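Local coordinates for pumilio homolog 23 (Arabidopsis thaliana, PDB 5WZJ), which binds RNA in a sequence-specific manner through its pumilio repeats, recognises 18S rRNA, and probably regulates translation and mRNA stability, at residues 28-33 with 42-47. Numbering follows the deposited sequence.
Sequences NLFDSN and VICGNA
Phe30 and Leu29, in the last turn of helix 17-31, pack against Ile43 and Cys44 of helix 37-49. The two helices form a hairpin near the N-terminal end of the modelled chain. Their backbones stay well apart, with the CA atoms of Phe30 and Ile43 9.7 Å from each other, and the side chains bridge the interval.

Most of the contact is apolar. The far end of the Phe30 ring meets the gamma methyl of Ile43, with CZ 3.7 Å from CG2. CE1 of the same ring lies 3.9 Å from that methyl, which therefore sits by the CE1-CZ bond at an oblique angle. Ile43 divides its branches between two partners: CG1 lies anti to the carbonyl carbon (chi1 -69°) and carries CD1 to Leu29, while CG2 serves the ring. At Leu29 the touch is methyl to methyl, CD2 to Ile43 CD1 at 4.0 Å, and the two side chains cross at about a right angle.

The second kind is sulfur-aromatic. Cys44 SG is 3.5 Å from Phe30 CE2 and 4.5 Å from the ring centroid. It stands 62° off the ring normal, an oblique approach.

The ring also has a cation-pi partner in Arg40, and it touches Thr70 and Leu71 of helix 64-74. Cys44 touches Leu71 too, so the hairpin packs on helix 64-74, within the first pumilio repeat. Were Phe30 an alanine, the Ile43 methyl and the Cys44 sulfur would probably lose their aromatic partner, Arg40 its ring, and a gap would open between the helices.

Across the two segments, the join relies on dispersion and a sulfur-ring contact, so the fit of the apolar groups, rather than directed polar bonds, probably sets how the helices meet here.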
loop_
_atom_site.group_PDB
_atom_site.type_symbol
_atom_site.label_atom_id
_atom_site.label_comp_id
_atom_site.label_asym_id
_atom_site.label_seq_id
_atom_site.Cartn_x
_atom_site.Cartn_y
_atom_site.Cartn_z
ATOM N N ASN A 28 -8.518 33.349 -18.633
ATOM C CA ASN A 28 -9.894 33.815 -18.447
ATOM C C ASN A 28 -10.801 33.309 -19.561
ATOM O O ASN A 28 -11.967 32.971 -19.320
ATOM C CB ASN A 28 -9.964 35.343 -18.377
ATOM C CG ASN A 28 -11.412 35.846 -18.200
ATOM O OD1 ASN A 28 -11.910 35.967 -17.071
ATOM N ND2 ASN A 28 -12.098 36.107 -19.320
ATOM N N LEU A 29 -10.286 33.252 -20.791
ATOM C CA LEU A 29 -11.077 32.722 -21.892
ATOM C C LEU A 29 -11.526 31.291 -21.620
ATOM O O LEU A 29 -12.631 30.906 -22.017
ATOM C CB LEU A 29 -10.280 32.805 -23.196
ATOM C CG LEU A 29 -10.978 32.399 -24.496
ATOM C CD1 LEU A 29 -12.264 33.174 -24.707
ATOM C CD2 LEU A 29 -10.042 32.610 -25.665
ATOM N N PHE A 30 -10.703 30.492 -20.934
ATOM C CA PHE A 30 -11.117 29.128 -20.615
ATOM C C PHE A 30 -12.039 29.072 -19.400
ATOM O O PHE A 30 -12.918 28.205 -19.344
ATOM C CB PHE A 30 -9.896 28.234 -20.390
ATOM C CG PHE A 30 -9.075 28.010 -21.626
ATOM C CD1 PHE A 30 -9.583 28.313 -22.879
ATOM C CD2 PHE A 30 -7.794 27.491 -21.535
ATOM C CE1 PHE A 30 -8.824 28.106 -24.022
ATOM C CE2 PHE A 30 -7.030 27.284 -22.670
ATOM C CZ PHE A 30 -7.544 27.588 -23.914
ATOM N N ASP A 31 -11.859 29.972 -18.426
ATOM C CA ASP A 31 -12.780 30.025 -17.292
ATOM C C ASP A 31 -14.212 30.295 -17.752
ATOM O O ASP A 31 -15.167 29.747 -17.189
ATOM C CB ASP A 31 -12.321 31.080 -16.288
ATOM C CG ASP A 31 -10.996 30.731 -15.646
ATOM O OD1 ASP A 31 -10.601 29.545 -15.700
ATOM O OD2 ASP A 31 -10.350 31.642 -15.087
ATOM N N SER A 32 -14.382 31.137 -18.768
ATOM C CA SER A 32 -15.647 31.180 -19.486
ATOM C C SER A 32 -15.742 29.964 -20.398
ATOM O O SER A 32 -14.750 29.530 -20.987
ATOM C CB SER A 32 -15.757 32.464 -20.310
ATOM O OG SER A 32 -15.207 33.570 -19.610
ATOM N N ASN A 33 -16.940 29.399 -20.512
ATOM C CA ASN A 33 -17.148 28.244 -21.376
ATOM C C ASN A 33 -17.757 28.639 -22.715
ATOM O O ASN A 33 -18.515 27.864 -23.313
ATOM C CB ASN A 33 -18.010 27.199 -20.673
ATOM C CG ASN A 33 -17.384 26.716 -19.375
ATOM O OD1 ASN A 33 -16.394 25.980 -19.383
ATOM N ND2 ASN A 33 -17.955 27.137 -18.250
ATOM N N VAL A 42 -7.179 23.829 -29.964
ATOM C CA VAL A 42 -6.432 24.610 -30.943
ATOM C C VAL A 42 -5.814 25.848 -30.290
ATOM O O VAL A 42 -4.648 26.178 -30.536
ATOM C CB VAL A 42 -7.339 24.977 -32.130
ATOM C CG1 VAL A 42 -6.606 25.882 -33.110
ATOM C CG2 VAL A 42 -7.836 23.711 -32.829
ATOM N N ILE A 43 -6.583 26.551 -29.452
ATOM C CA ILE A 43 -6.051 27.719 -28.745
ATOM C C ILE A 43 -4.902 27.313 -27.815
ATOM O O ILE A 43 -3.877 27.998 -27.735
ATOM C CB ILE A 43 -7.177 28.427 -27.969
ATOM C CG1 ILE A 43 -8.164 29.101 -28.932
ATOM C CG2 ILE A 43 -6.600 29.428 -26.964
ATOM C CD1 ILE A 43 -9.395 29.665 -28.234
ATOM N N CYS A 44 -5.061 26.206 -27.092
ATOM C CA CYS A 44 -3.971 25.718 -26.250
ATOM C C CYS A 44 -2.691 25.546 -27.058
ATOM O O CYS A 44 -1.613 25.960 -26.623
ATOM C CB CYS A 44 -4.372 24.404 -25.576
ATOM S SG CYS A 44 -5.558 24.532 -24.215
ATOM N N GLY A 45 -2.799 24.991 -28.265
ATOM C CA GLY A 45 -1.616 24.794 -29.091
ATOM C C GLY A 45 -1.019 26.094 -29.593
ATOM O O GLY A 45 0.206 26.265 -29.593
ATOM N N ASN A 46 -1.865 27.029 -30.032
ATOM C CA ASN A 46 -1.351 28.338 -30.434
ATOM C C ASN A 46 -0.630 29.022 -29.281
ATOM O O ASN A 46 0.427 29.637 -29.471
ATOM C CB ASN A 46 -2.488 29.224 -30.936
ATOM C CG ASN A 46 -3.116 28.698 -32.211
ATOM O OD1 ASN A 46 -2.546 27.841 -32.891
ATOM N ND2 ASN A 46 -4.292 29.220 -32.548
ATOM N N ALA A 47 -1.191 28.933 -28.073
ATOM C CA ALA A 47 -0.577 29.617 -26.945
ATOM C C ALA A 47 0.773 29.004 -26.597
ATOM O O ALA A 47 1.698 29.729 -26.217
ATOM C CB ALA A 47 -1.525 29.603 -25.745
#